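Local coordinates for DNA processing protein DprA (Streptococcus pneumoniae, PDB 3UQZ) that binds single-stranded DNA during natural transformation, protects it from nucleases and helps load the RecA recombinase onto it, at residues V164-Y173 against H204-L215. Numbering follows the deposited sequence.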
loop_
_atom_site.group_PDB
_atom_site.type_symbol
_atom_site.label_atom_id
_atom_site.label_comp_id
_atom_site.label_asym_id
_atom_site.label_seq_id
_atom_site.Cartn_x
_atom_site.Cartn_y
_atom_site.Cartn_z
ATOM N N VAL A 164 10.155 -7.659 -25.026
ATOM C CA VAL A 164 9.344 -8.782 -25.528
ATOM C C VAL A 164 8.223 -8.117 -26.356
ATOM O O VAL A 164 7.419 -7.365 -25.808
ATOM C CB VAL A 164 8.824 -9.714 -24.385
ATOM C CG1 VAL A 164 8.125 -10.951 -24.935
ATOM C CG2 VAL A 164 9.967 -10.126 -23.461
ATOM N N ILE A 165 8.249 -8.286 -27.677
ATOM C CA ILE A 165 7.280 -7.625 -28.557
ATOM C C ILE A 165 6.073 -8.485 -28.957
ATOM O O ILE A 165 6.072 -9.705 -28.752
ATOM C CB ILE A 165 7.986 -6.956 -29.771
ATOM C CG1 ILE A 165 8.794 -7.978 -30.607
ATOM C CG2 ILE A 165 8.845 -5.768 -29.306
ATOM C CD1 ILE A 165 9.308 -7.471 -31.965
ATOM N N GLY A 166 5.047 -7.822 -29.491
ATOM C CA GLY A 166 3.820 -8.451 -29.978
ATOM C C GLY A 166 3.665 -8.409 -31.489
ATOM O O GLY A 166 2.553 -8.490 -32.010
ATOM N N THR A 167 4.790 -8.245 -32.208
ATOM C CA THR A 167 4.872 -8.180 -33.675
ATOM C C THR A 167 6.125 -8.958 -34.138
ATOM O O THR A 167 6.865 -9.496 -33.296
ATOM C CB THR A 167 5.020 -6.720 -34.142
ATOM O OG1 THR A 167 6.326 -6.242 -33.823
ATOM C CG2 THR A 167 3.950 -5.794 -33.607
ATOM N N GLY A 168 6.372 -8.964 -35.461
ATOM C CA GLY A 168 7.571 -9.546 -36.046
ATOM C C GLY A 168 8.729 -8.610 -35.748
ATOM O O GLY A 168 8.501 -7.415 -35.474
ATOM N N LEU A 169 9.978 -9.129 -35.787
ATOM C CA LEU A 169 11.185 -8.346 -35.488
ATOM C C LEU A 169 11.507 -7.219 -36.504
ATOM O O LEU A 169 12.395 -6.400 -36.250
ATOM C CB LEU A 169 12.404 -9.258 -35.212
ATOM C CG LEU A 169 12.316 -10.142 -33.954
ATOM C CD1 LEU A 169 13.241 -11.285 -34.046
ATOM C CD2 LEU A 169 12.596 -9.359 -32.678
ATOM N N ASP A 170 10.757 -7.165 -37.624
ATOM C CA ASP A 170 10.878 -6.166 -38.698
ATOM C C ASP A 170 9.662 -5.227 -38.706
ATOM O O ASP A 170 9.488 -4.424 -39.638
ATOM C CB ASP A 170 11.049 -6.854 -40.076
ATOM C CG ASP A 170 10.071 -7.978 -40.411
ATOM O OD1 ASP A 170 9.170 -8.267 -39.580
ATOM O OD2 ASP A 170 10.235 -8.602 -41.475
ATOM N N VAL A 171 8.812 -5.356 -37.663
ATOM C CA VAL A 171 7.589 -4.576 -37.452
ATOM C C VAL A 171 7.742 -3.773 -36.147
ATOM O O VAL A 171 8.329 -4.259 -35.178
ATOM C CB VAL A 171 6.315 -5.470 -37.486
ATOM C CG1 VAL A 171 5.045 -4.666 -37.203
ATOM C CG2 VAL A 171 6.201 -6.214 -38.817
ATOM N N PHE A 172 7.231 -2.536 -36.132
ATOM C CA PHE A 172 7.407 -1.670 -34.985
ATOM C C PHE A 172 6.099 -1.207 -34.369
ATOM O O PHE A 172 5.318 -0.536 -35.040
ATOM C CB PHE A 172 8.356 -0.503 -35.353
ATOM C CG PHE A 172 9.680 -0.978 -35.922
ATOM C CD1 PHE A 172 10.743 -1.297 -35.081
ATOM C CD2 PHE A 172 9.838 -1.179 -37.290
ATOM C CE1 PHE A 172 11.941 -1.792 -35.599
ATOM C CE2 PHE A 172 11.034 -1.682 -37.805
ATOM C CZ PHE A 172 12.082 -1.976 -36.957
ATOM N N TYR A 173 5.832 -1.599 -33.108
ATOM C CA TYR A 173 4.626 -1.164 -32.403
ATOM C C TYR A 173 4.904 -0.773 -30.949
ATOM O O TYR A 173 5.374 -1.611 -30.183
ATOM C CB TYR A 173 3.457 -2.163 -32.515
ATOM C CG TYR A 173 2.183 -1.663 -31.860
ATOM C CD1 TYR A 173 1.264 -0.893 -32.568
ATOM C CD2 TYR A 173 1.904 -1.947 -30.525
ATOM C CE1 TYR A 173 0.098 -0.424 -31.968
ATOM C CE2 TYR A 173 0.747 -1.473 -29.911
ATOM C CZ TYR A 173 -0.154 -0.710 -30.637
ATOM O OH TYR A 173 -1.303 -0.247 -30.042
ATOM N N HIS A 204 -1.910 -10.725 -29.367
ATOM C CA HIS A 204 -0.447 -10.840 -29.275
ATOM C C HIS A 204 0.106 -10.245 -27.986
ATOM O O HIS A 204 1.124 -10.712 -27.500
ATOM C CB HIS A 204 0.243 -10.167 -30.473
ATOM C CG HIS A 204 0.087 -10.881 -31.778
ATOM N ND1 HIS A 204 0.687 -10.405 -32.926
ATOM C CD2 HIS A 204 -0.595 -12.014 -32.079
ATOM C CE1 HIS A 204 0.372 -11.264 -33.881
ATOM N NE2 HIS A 204 -0.408 -12.245 -33.420
ATOM N N PHE A 205 -0.555 -9.213 -27.451
ATOM C CA PHE A 205 -0.142 -8.488 -26.254
ATOM C C PHE A 205 -0.339 -9.217 -24.930
ATOM O O PHE A 205 0.672 -9.406 -24.249
ATOM C CB PHE A 205 -0.589 -7.021 -26.303
ATOM C CG PHE A 205 -0.064 -6.378 -27.571
ATOM C CD1 PHE A 205 1.261 -5.961 -27.661
ATOM C CD2 PHE A 205 -0.862 -6.292 -28.710
ATOM C CE1 PHE A 205 1.764 -5.430 -28.849
ATOM C CE2 PHE A 205 -0.355 -5.760 -29.900
ATOM C CZ PHE A 205 0.950 -5.327 -29.960
ATOM N N PRO A 206 -1.547 -9.750 -24.582
ATOM C CA PRO A 206 -1.658 -10.576 -23.361
ATOM C C PRO A 206 -0.740 -11.800 -23.420
ATOM O O PRO A 206 -0.193 -12.192 -22.390
ATOM C CB PRO A 206 -3.126 -11.014 -23.363
ATOM C CG PRO A 206 -3.815 -10.018 -24.195
ATOM C CD PRO A 206 -2.854 -9.660 -25.270
ATOM N N ALA A 207 -0.546 -12.375 -24.631
ATOM C CA ALA A 207 0.315 -13.537 -24.887
ATOM C C ALA A 207 1.801 -13.226 -24.579
ATOM O O ALA A 207 2.469 -13.991 -23.891
ATOM C CB ALA A 207 0.142 -14.003 -26.328
ATOM N N ARG A 208 2.280 -12.095 -25.087
ATOM C CA ARG A 208 3.613 -11.506 -24.928
ATOM C C ARG A 208 3.878 -11.262 -23.419
ATOM O O ARG A 208 4.988 -11.525 -22.948
ATOM C CB ARG A 208 3.604 -10.178 -25.715
ATOM C CG ARG A 208 4.859 -9.359 -25.765
ATOM C CD ARG A 208 4.920 -8.168 -24.811
ATOM N NE ARG A 208 3.641 -7.528 -24.528
ATOM C CZ ARG A 208 3.385 -6.250 -24.742
ATOM N NH1 ARG A 208 4.305 -5.465 -25.275
ATOM N NH2 ARG A 208 2.202 -5.745 -24.432
ATOM N N ASN A 209 2.850 -10.790 -22.669
ATOM C CA ASN A 209 2.938 -10.502 -21.232
ATOM C C ASN A 209 3.297 -11.707 -20.368
ATOM O O ASN A 209 3.992 -11.551 -19.356
ATOM C CB ASN A 209 1.673 -9.834 -20.722
ATOM C CG ASN A 209 1.461 -8.440 -21.240
ATOM O OD1 ASN A 209 2.399 -7.677 -21.505
ATOM N ND2 ASN A 209 0.206 -8.061 -21.361
ATOM N N ARG A 210 2.823 -12.895 -20.766
ATOM C CA ARG A 210 3.086 -14.185 -20.122
ATOM C C ARG A 210 4.613 -14.459 -20.105
ATOM O O ARG A 210 5.134 -14.924 -19.088
ATOM C CB ARG A 210 2.276 -15.281 -20.843
ATOM C CG ARG A 210 3.000 -16.600 -21.122
ATOM C CD ARG A 210 2.281 -17.515 -22.104
ATOM N NE ARG A 210 2.294 -16.935 -23.444
ATOM C CZ ARG A 210 2.870 -17.488 -24.503
ATOM N NH1 ARG A 210 3.462 -18.669 -24.404
ATOM N NH2 ARG A 210 2.845 -16.870 -25.672
ATOM N N ILE A 211 5.322 -14.103 -21.214
ATOM C CA ILE A 211 6.777 -14.245 -21.386
ATOM C C ILE A 211 7.514 -13.222 -20.506
ATOM O O ILE A 211 8.469 -13.605 -19.830
ATOM C CB ILE A 211 7.203 -14.163 -22.884
ATOM C CG1 ILE A 211 6.432 -15.183 -23.743
ATOM C CG2 ILE A 211 8.735 -14.325 -23.050
ATOM C CD1 ILE A 211 6.459 -14.919 -25.254
ATOM N N ILE A 212 7.073 -11.929 -20.514
ATOM C CA ILE A 212 7.649 -10.859 -19.684
ATOM C C ILE A 212 7.687 -11.317 -18.220
ATOM O O ILE A 212 8.754 -11.286 -17.604
ATOM C CB ILE A 212 6.891 -9.505 -19.842
ATOM C CG1 ILE A 212 7.031 -8.923 -21.271
ATOM C CG2 ILE A 212 7.352 -8.477 -18.783
ATOM C CD1 ILE A 212 6.157 -7.763 -21.557
ATOM N N ALA A 213 6.538 -11.776 -17.689
ATOM C CA ALA A 213 6.419 -12.260 -16.317
ATOM C C ALA A 213 7.224 -13.544 -16.101
ATOM O O ALA A 213 8.007 -13.602 -15.159
ATOM C CB ALA A 213 4.958 -12.482 -15.966
ATOM N N GLY A 214 7.066 -14.521 -17.000
ATOM C CA GLY A 214 7.731 -15.824 -16.952
ATOM C C GLY A 214 9.247 -15.803 -16.913
ATOM O O GLY A 214 9.868 -16.640 -16.253
ATOM N N LEU A 215 9.850 -14.840 -17.618
ATOM C CA LEU A 215 11.293 -14.628 -17.690
ATOM C C LEU A 215 11.899 -14.214 -16.333
ATOM O O LEU A 215 13.067 -14.487 -16.088
ATOM C CB LEU A 215 11.539 -13.498 -18.702
ATOM C CG LEU A 215 12.494 -13.678 -19.893
ATOM C CD1 LEU A 215 12.703 -15.122 -20.286
ATOM C CD2 LEU A 215 12.016 -12.865 -21.082
#
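Val-164, at the end of strand 161-164, directs its CB toward helix 204-215 and meets four of its residues. Its CB lies 3.7 Å from CG1 of Ile-212, the two side chains lying alongside each other and running opposite ways. CG1 of Val-164 stands anti to the backbone N, where it reaches CG of Arg-208 (3.7 Å) and the CG2 methyl of Ile-211. CG2 of Val-164 turns instead to Ile-212 and, more loosely, to CD2 of Leu-215 at 4.2 Å.

Gly-166 is the point of closest CA approach, its CA 4.9 Å from that of His-204. Its carbonyl O accepts the one hydrogen bond between the segments, from ND1 of His-204 at 2.8 Å. The N-H...O angle of 141° shows that the bond is bent. The acceptor lies near the imidazole plane, but the donor sits 39° out of the carbonyl plane and so not on a lone pair. Tyr-194 stacks on the same imidazole.

Phe-205 packs beside this bond: its CE1 is 3.8 Å from CA of Gly-166, and its CZ is 3.6 Å from CD2 of Tyr-173. The two rings meet obliquely, with planes at 45° and centroids 5.3 Å apart, and Pro-200 touches both.

The arrangement is a helix packed against the mixed sheet of the Rossmann-like domain, the loop after strand 161-164 running past the helix's first turn. Chemically it grades from aliphatic packing around Val-164 to a polar link at Gly-166; that bond is consistent with a proton on ND1 of the buried His-204 and, together with the Tyr-194 stack, would limit rotation of its ring.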